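Local coordinates for protein lysozyme, putative (PDB 2WAG) that probably cleaves the glycan strands of bacterial cell-wall peptidoglycan as a family GH25 lysozyme, with retention of anomeric configuration, at residues Arg13-Gln25 and Lys199-Phe213. Sequence-based numbering, arbitrary orientation. Where two conformers were deposited one is given.
Sequences RYEIKGVDVASYQ and KYIDLNVFYGNEEEF. With SO4 (sulfate ion), chain E; 15P (polyethylene glycol (N=34)), chain M; SO4 (sulfate ion), chain C.
D20 and N204 meet inside the barrel of this GH25 domain, where strands 17-21 and 202-206, the first and last of the TIM-like fold, pair antiparallel and help close its curled sheet. N204 ND2 donates to the anti lone pair of D20 OD1 at 2.9 Å, nearly straight at 165°. CG of D20 sits between its backbone N and carbonyl carbon (chi1 65°), carrying the carboxylate to the neighbouring strand. There D20 OD2 lies 2.6 Å from D202 OD2. Q184 also donates to D20 OD1, and W164 to N204 OD1; an amide suits position 204 because it can give and accept at once. This polar, acid-rich end of the barrel is consistent with the GH25 active site.

G18 and N204 form a hydrogen-bonded pair, and F206 N continues the pattern to I16 O at 2.9 Å. Q25 uses both ends of its amide: NE2 reaches Y200 O at 2.9 Å while OE1 takes A22 N. K199, extended until chi4, bends there to bring NZ to Q25 O at 2.8 Å.

On the sheet's other face, shared by V205, V19 CG1 packs on L203 CD2; V19 and V21 meet W30 of helix 30-34, while L203 leans on Y185. I16 CG2 lies over one face of the F213 ring, tentatively a CH-pi contact in the modelled conformer. Y14 CB rests 3.7 Å from V205 CG2.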
loop_
_atom_site.group_PDB
_atom_site.type_symbol
_atom_site.label_atom_id
_atom_site.label_comp_id
_atom_site.label_asym_id
_atom_site.label_seq_id
_atom_site.Cartn_x
_atom_site.Cartn_y
_atom_site.Cartn_z
ATOM N N ARG A 13 13.400 -18.239 8.660
ATOM C CA ARG A 13 12.869 -19.332 9.481
ATOM C C ARG A 13 11.419 -19.717 9.172
ATOM O O ARG A 13 10.966 -20.779 9.597
ATOM C CB ARG A 13 13.015 -18.984 10.957
ATOM C CG ARG A 13 12.050 -17.877 11.418
ATOM C CD ARG A 13 12.378 -17.414 12.827
ATOM N NE ARG A 13 13.617 -16.640 12.848
ATOM C CZ ARG A 13 14.147 -16.098 13.937
ATOM N NH1 ARG A 13 13.558 -16.256 15.113
ATOM N NH2 ARG A 13 15.273 -15.398 13.847
ATOM N N TYR A 14 10.676 -18.846 8.486
ATOM C CA TYR A 14 9.285 -19.135 8.170
ATOM C C TYR A 14 9.196 -19.618 6.745
ATOM O O TYR A 14 9.310 -18.822 5.807
ATOM C CB TYR A 14 8.416 -17.875 8.364
ATOM C CG TYR A 14 8.561 -17.307 9.743
ATOM C CD1 TYR A 14 8.124 -18.019 10.843
ATOM C CD2 TYR A 14 9.176 -16.056 9.964
ATOM C CE1 TYR A 14 8.290 -17.526 12.130
ATOM C CE2 TYR A 14 9.333 -15.547 11.234
ATOM C CZ TYR A 14 8.898 -16.282 12.322
ATOM O OH TYR A 14 9.066 -15.796 13.594
ATOM N N GLU A 15 8.977 -20.913 6.571
ATOM C CA GLU A 15 8.966 -21.496 5.243
ATOM C C GLU A 15 7.614 -21.737 4.616
ATOM O O GLU A 15 7.544 -22.183 3.483
ATOM C CB GLU A 15 9.713 -22.815 5.237
ATOM C CG GLU A 15 11.130 -22.658 5.689
ATOM C CD GLU A 15 11.928 -23.827 5.257
ATOM O OE1 GLU A 15 12.327 -23.853 4.065
ATOM O OE2 GLU A 15 12.063 -24.744 6.076
ATOM N N ILE A 16 6.536 -21.499 5.346
ATOM C CA ILE A 16 5.201 -21.724 4.834
ATOM C C ILE A 16 4.616 -20.369 4.427
ATOM O O ILE A 16 4.247 -19.544 5.275
ATOM C CB ILE A 16 4.302 -22.390 5.908
ATOM C CG1 ILE A 16 4.954 -23.691 6.429
ATOM C CG2 ILE A 16 2.871 -22.628 5.377
ATOM C CD1 ILE A 16 5.215 -24.725 5.375
ATOM N N LYS A 17 4.540 -20.159 3.114
ATOM C CA LYS A 17 4.187 -18.883 2.496
ATOM C C LYS A 17 2.823 -18.972 1.816
ATOM O O LYS A 17 2.438 -20.048 1.345
ATOM C CB LYS A 17 5.256 -18.536 1.441
ATOM C CG LYS A 17 5.099 -17.196 0.743
ATOM C CD LYS A 17 6.312 -16.851 -0.164
ATOM C CE LYS A 17 6.522 -17.863 -1.291
ATOM N NZ LYS A 17 7.713 -17.495 -2.139
ATOM N N GLY A 18 2.117 -17.853 1.713
ATOM C CA GLY A 18 0.828 -17.856 1.027
ATOM C C GLY A 18 0.367 -16.469 0.676
ATOM O O GLY A 18 0.994 -15.490 1.044
ATOM N N VAL A 19 -0.734 -16.398 -0.023
ATOM C CA VAL A 19 -1.233 -15.124 -0.503
ATOM C C VAL A 19 -2.576 -14.756 0.099
ATOM O O VAL A 19 -3.226 -15.572 0.638
ATOM C CB VAL A 19 -1.434 -15.166 -2.065
ATOM C CG1 VAL A 19 -0.149 -15.604 -2.782
ATOM C CG2 VAL A 19 -2.627 -16.091 -2.465
ATOM N N ASP A 20 -2.918 -13.473 -0.024
ATOM C CA ASP A 20 -4.305 -13.059 0.189
ATOM C C ASP A 20 -4.659 -12.162 -0.976
ATOM O O ASP A 20 -3.803 -11.412 -1.440
ATOM C CB ASP A 20 -4.555 -12.400 1.561
ATOM C CG ASP A 20 -3.837 -11.110 1.730
ATOM O OD1 ASP A 20 -2.732 -11.161 2.260
ATOM O OD2 ASP A 20 -4.376 -10.062 1.344
ATOM N N VAL A 21 -5.881 -12.298 -1.474
ATOM C CA VAL A 21 -6.306 -11.579 -2.662
ATOM C C VAL A 21 -7.740 -11.100 -2.546
ATOM O O VAL A 21 -8.540 -11.655 -1.773
ATOM C CB VAL A 21 -6.198 -12.454 -3.953
ATOM C CG1 VAL A 21 -4.774 -12.954 -4.160
ATOM C CG2 VAL A 21 -7.202 -13.602 -3.925
ATOM N N ALA A 22 -8.055 -10.087 -3.347
ATOM C CA ALA A 22 -9.413 -9.597 -3.550
ATOM C C ALA A 22 -9.574 -9.367 -5.043
ATOM O O ALA A 22 -8.662 -9.675 -5.839
ATOM C CB ALA A 22 -9.644 -8.308 -2.761
ATOM N N SER A 23 -10.716 -8.817 -5.447
ATOM C CA SER A 23 -10.944 -8.639 -6.877
ATOM C C SER A 23 -9.895 -7.744 -7.531
ATOM O O SER A 23 -9.640 -7.883 -8.722
ATOM C CB SER A 23 -12.343 -8.076 -7.134
ATOM O OG SER A 23 -12.476 -6.795 -6.544
ATOM N N TYR A 24 -9.280 -6.848 -6.752
ATOM C CA TYR A 24 -8.306 -5.873 -7.292
ATOM C C TYR A 24 -7.072 -6.556 -7.841
ATOM O O TYR A 24 -6.335 -5.938 -8.593
ATOM C CB TYR A 24 -7.983 -4.778 -6.236
ATOM C CG TYR A 24 -9.287 -4.359 -5.619
ATOM C CD1 TYR A 24 -10.302 -3.808 -6.414
ATOM C CD2 TYR A 24 -9.588 -4.670 -4.308
ATOM C CE1 TYR A 24 -11.542 -3.529 -5.890
ATOM C CE2 TYR A 24 -10.825 -4.379 -3.778
ATOM C CZ TYR A 24 -11.798 -3.829 -4.575
ATOM O OH TYR A 24 -13.039 -3.582 -4.033
ATOM N N GLN A 25 -6.827 -7.807 -7.449
ATOM C CA GLN A 25 -5.711 -8.576 -7.989
ATOM C C GLN A 25 -6.030 -9.172 -9.368
ATOM O O GLN A 25 -5.178 -9.830 -9.971
ATOM C CB GLN A 25 -5.262 -9.668 -7.001
ATOM C CG GLN A 25 -4.346 -9.140 -5.908
ATOM C CD GLN A 25 -4.982 -8.038 -5.086
ATOM O OE1 GLN A 25 -6.059 -8.225 -4.491
ATOM N NE2 GLN A 25 -4.343 -6.854 -5.066
ATOM N N LYS A 199 3.902 -7.844 -9.055
ATOM C CA LYS A 199 2.441 -7.787 -8.963
ATOM C C LYS A 199 2.008 -7.179 -7.627
ATOM O O LYS A 199 2.640 -7.473 -6.596
ATOM C CB LYS A 199 1.825 -9.198 -9.135
ATOM C CG LYS A 199 0.319 -9.108 -9.048
ATOM C CD LYS A 199 -0.320 -10.455 -9.236
ATOM C CE LYS A 199 -1.837 -10.365 -9.119
ATOM N NZ LYS A 199 -2.428 -9.446 -10.141
ATOM N N TYR A 200 0.919 -6.386 -7.615
ATOM C CA TYR A 200 0.342 -5.954 -6.317
ATOM C C TYR A 200 -0.504 -7.080 -5.799
ATOM O O TYR A 200 -1.662 -7.220 -6.208
ATOM C CB TYR A 200 -0.448 -4.636 -6.418
ATOM C CG TYR A 200 0.487 -3.462 -6.600
ATOM C CD1 TYR A 200 1.112 -2.866 -5.509
ATOM C CD2 TYR A 200 0.750 -2.953 -7.862
ATOM C CE1 TYR A 200 2.002 -1.788 -5.691
ATOM C CE2 TYR A 200 1.614 -1.890 -8.038
ATOM C CZ TYR A 200 2.229 -1.307 -6.967
ATOM O OH TYR A 200 3.094 -0.248 -7.167
ATOM N N ILE A 201 0.150 -7.962 -5.045
ATOM C CA ILE A 201 -0.488 -9.059 -4.366
ATOM C C ILE A 201 0.214 -9.237 -3.028
ATOM O O ILE A 201 1.445 -9.193 -2.924
ATOM C CB ILE A 201 -0.377 -10.335 -5.183
ATOM C CG1 ILE A 201 -1.207 -11.458 -4.545
ATOM C CG2 ILE A 201 1.103 -10.684 -5.402
ATOM C CD1 ILE A 201 -1.358 -12.635 -5.458
ATOM N N ASP A 202 -0.585 -9.386 -1.986
ATOM C CA ASP A 202 -0.088 -9.542 -0.633
ATOM C C ASP A 202 0.500 -10.930 -0.383
ATOM O O ASP A 202 -0.138 -11.941 -0.705
ATOM C CB ASP A 202 -1.263 -9.420 0.345
ATOM C CG ASP A 202 -1.870 -8.018 0.404
ATOM O OD1 ASP A 202 -1.192 -7.019 0.066
ATOM O OD2 ASP A 202 -3.052 -7.924 0.832
ATOM N N LEU A 203 1.669 -10.945 0.224
ATOM C CA LEU A 203 2.301 -12.204 0.633
ATOM C C LEU A 203 2.467 -12.297 2.118
ATOM O O LEU A 203 2.669 -11.345 2.795
ATOM C CB LEU A 203 3.654 -12.457 -0.066
ATOM C CG LEU A 203 3.660 -12.339 -1.612
ATOM C CD1 LEU A 203 5.087 -12.642 -2.093
ATOM C CD2 LEU A 203 2.693 -13.237 -2.251
ATOM N N ASN A 204 2.364 -13.538 2.567
ATOM C CA ASN A 204 2.262 -13.825 3.972
ATOM C C ASN A 204 3.038 -15.057 4.389
ATOM O O ASN A 204 3.262 -15.856 3.605
ATOM C CB ASN A 204 0.781 -14.125 4.325
ATOM C CG ASN A 204 -0.189 -13.013 3.928
ATOM O OD1 ASN A 204 -0.380 -12.119 4.596
ATOM N ND2 ASN A 204 -0.737 -13.152 2.783
ATOM N N VAL A 205 3.420 -15.166 5.651
ATOM C CA VAL A 205 3.890 -16.462 6.157
ATOM C C VAL A 205 3.074 -16.906 7.377
ATOM O O VAL A 205 2.553 -16.083 8.132
ATOM C CB VAL A 205 5.401 -16.482 6.538
ATOM C CG1 VAL A 205 6.239 -16.397 5.281
ATOM C CG2 VAL A 205 5.756 -15.381 7.547
ATOM N N PHE A 206 2.988 -18.226 7.529
ATOM C CA PHE A 206 2.495 -18.868 8.752
ATOM C C PHE A 206 3.646 -18.939 9.759
ATOM O O PHE A 206 4.813 -18.952 9.360
ATOM C CB PHE A 206 2.024 -20.262 8.326
ATOM C CG PHE A 206 1.497 -21.152 9.438
ATOM C CD1 PHE A 206 0.329 -20.853 10.119
ATOM C CD2 PHE A 206 2.139 -22.355 9.722
ATOM C CE1 PHE A 206 -0.182 -21.727 11.083
ATOM C CE2 PHE A 206 1.636 -23.223 10.701
ATOM C CZ PHE A 206 0.490 -22.907 11.372
ATOM N N TYR A 207 3.371 -18.962 11.051
ATOM C CA TYR A 207 4.417 -18.963 12.039
ATOM C C TYR A 207 5.203 -20.271 12.151
ATOM O O TYR A 207 6.311 -20.268 12.532
ATOM C CB TYR A 207 3.775 -18.694 13.447
ATOM C CG TYR A 207 3.176 -19.928 14.082
ATOM C CD1 TYR A 207 3.913 -20.694 14.942
ATOM C CD2 TYR A 207 1.942 -20.368 13.750
ATOM C CE1 TYR A 207 3.453 -21.807 15.417
ATOM C CE2 TYR A 207 1.451 -21.481 14.294
ATOM C CZ TYR A 207 2.233 -22.223 15.121
ATOM O OH TYR A 207 1.694 -23.386 15.609
ATOM N N GLY A 208 4.564 -21.349 11.801
ATOM C CA GLY A 208 5.070 -22.685 12.137
ATOM C C GLY A 208 5.567 -23.540 10.980
ATOM O O GLY A 208 5.932 -23.047 9.974
ATOM N N ASN A 209 5.606 -24.844 11.202
ATOM C CA ASN A 209 6.193 -25.754 10.226
ATOM C C ASN A 209 5.108 -26.436 9.386
ATOM O O ASN A 209 3.902 -26.183 9.562
ATOM C CB ASN A 209 7.142 -26.753 10.918
ATOM C CG ASN A 209 6.429 -27.659 11.885
ATOM O OD1 ASN A 209 5.258 -27.983 11.703
ATOM N ND2 ASN A 209 7.151 -28.121 12.903
ATOM N N GLU A 210 5.522 -27.296 8.460
ATOM C CA GLU A 210 4.596 -27.903 7.528
ATOM C C GLU A 210 3.544 -28.769 8.241
ATOM O O GLU A 210 2.365 -28.746 7.894
ATOM C CB GLU A 210 5.388 -28.739 6.509
ATOM C CG GLU A 210 4.568 -29.779 5.822
ATOM C CD GLU A 210 4.190 -29.385 4.421
ATOM O OE1 GLU A 210 3.456 -28.389 4.260
ATOM O OE2 GLU A 210 4.632 -30.085 3.477
ATOM N N GLU A 211 3.970 -29.545 9.232
ATOM C CA GLU A 211 3.045 -30.405 9.954
ATOM C C GLU A 211 2.019 -29.569 10.730
ATOM O O GLU A 211 0.815 -29.865 10.683
ATOM C CB GLU A 211 3.803 -31.365 10.879
ATOM C CG GLU A 211 2.882 -32.243 11.704
ATOM C CD GLU A 211 3.625 -33.308 12.494
ATOM O OE1 GLU A 211 4.858 -33.196 12.636
ATOM O OE2 GLU A 211 2.970 -34.254 12.979
ATOM N N GLU A 212 2.491 -28.532 11.423
ATOM C CA GLU A 212 1.589 -27.607 12.119
ATOM C C GLU A 212 0.601 -26.986 11.137
ATOM O O GLU A 212 -0.584 -26.852 11.424
ATOM C CB GLU A 212 2.386 -26.537 12.875
ATOM C CG GLU A 212 3.161 -27.107 14.076
ATOM C CD GLU A 212 4.196 -26.170 14.653
ATOM O OE1 GLU A 212 4.751 -25.312 13.919
ATOM O OE2 GLU A 212 4.503 -26.309 15.861
ATOM N N PHE A 213 1.115 -26.617 9.979
ATOM C CA PHE A 213 0.305 -26.050 8.931
ATOM C C PHE A 213 -0.813 -27.008 8.514
ATOM O O PHE A 213 -1.988 -26.634 8.493
ATOM C CB PHE A 213 1.234 -25.746 7.769
ATOM C CG PHE A 213 0.558 -25.155 6.588
ATOM C CD1 PHE A 213 0.089 -23.856 6.619
ATOM C CD2 PHE A 213 0.425 -25.889 5.427
ATOM C CE1 PHE A 213 -0.528 -23.301 5.503
ATOM C CE2 PHE A 213 -0.188 -25.353 4.318
ATOM C CZ PHE A 213 -0.670 -24.053 4.351
HETATM S S SO4 E . 15.920 -15.507 10.033
HETATM O O1 SO4 E . 16.206 -14.701 11.239
HETATM O O2 SO4 E . 17.029 -16.426 10.023
HETATM O O3 SO4 E . 14.696 -16.163 10.367
HETATM O O4 SO4 E . 15.891 -14.453 9.050
HETATM C C1 15P M . -0.227 -25.482 15.449
HETATM C C2 15P M . -0.835 -24.148 15.016
HETATM O O1 15P M . -1.681 -23.756 16.115
HETATM C C3 15P M . -1.724 -22.347 16.336
HETATM S S SO4 C . 4.711 0.200 -3.662
HETATM O O1 SO4 C . 5.927 0.793 -3.131
HETATM O O2 SO4 C . 4.756 -1.278 -3.578
HETATM O O3 SO4 C . 4.498 0.362 -5.097
HETATM O O4 SO4 C . 3.562 0.309 -2.738
HETATM O O HOH W 1 8.638 -21.740 11.549
HETATM O O HOH W 2 8.734 -22.927 8.724
HETATM O O HOH W 3 6.384 -20.832 8.188
HETATM O O HOH W 4 -3.395 -8.969 -2.498
#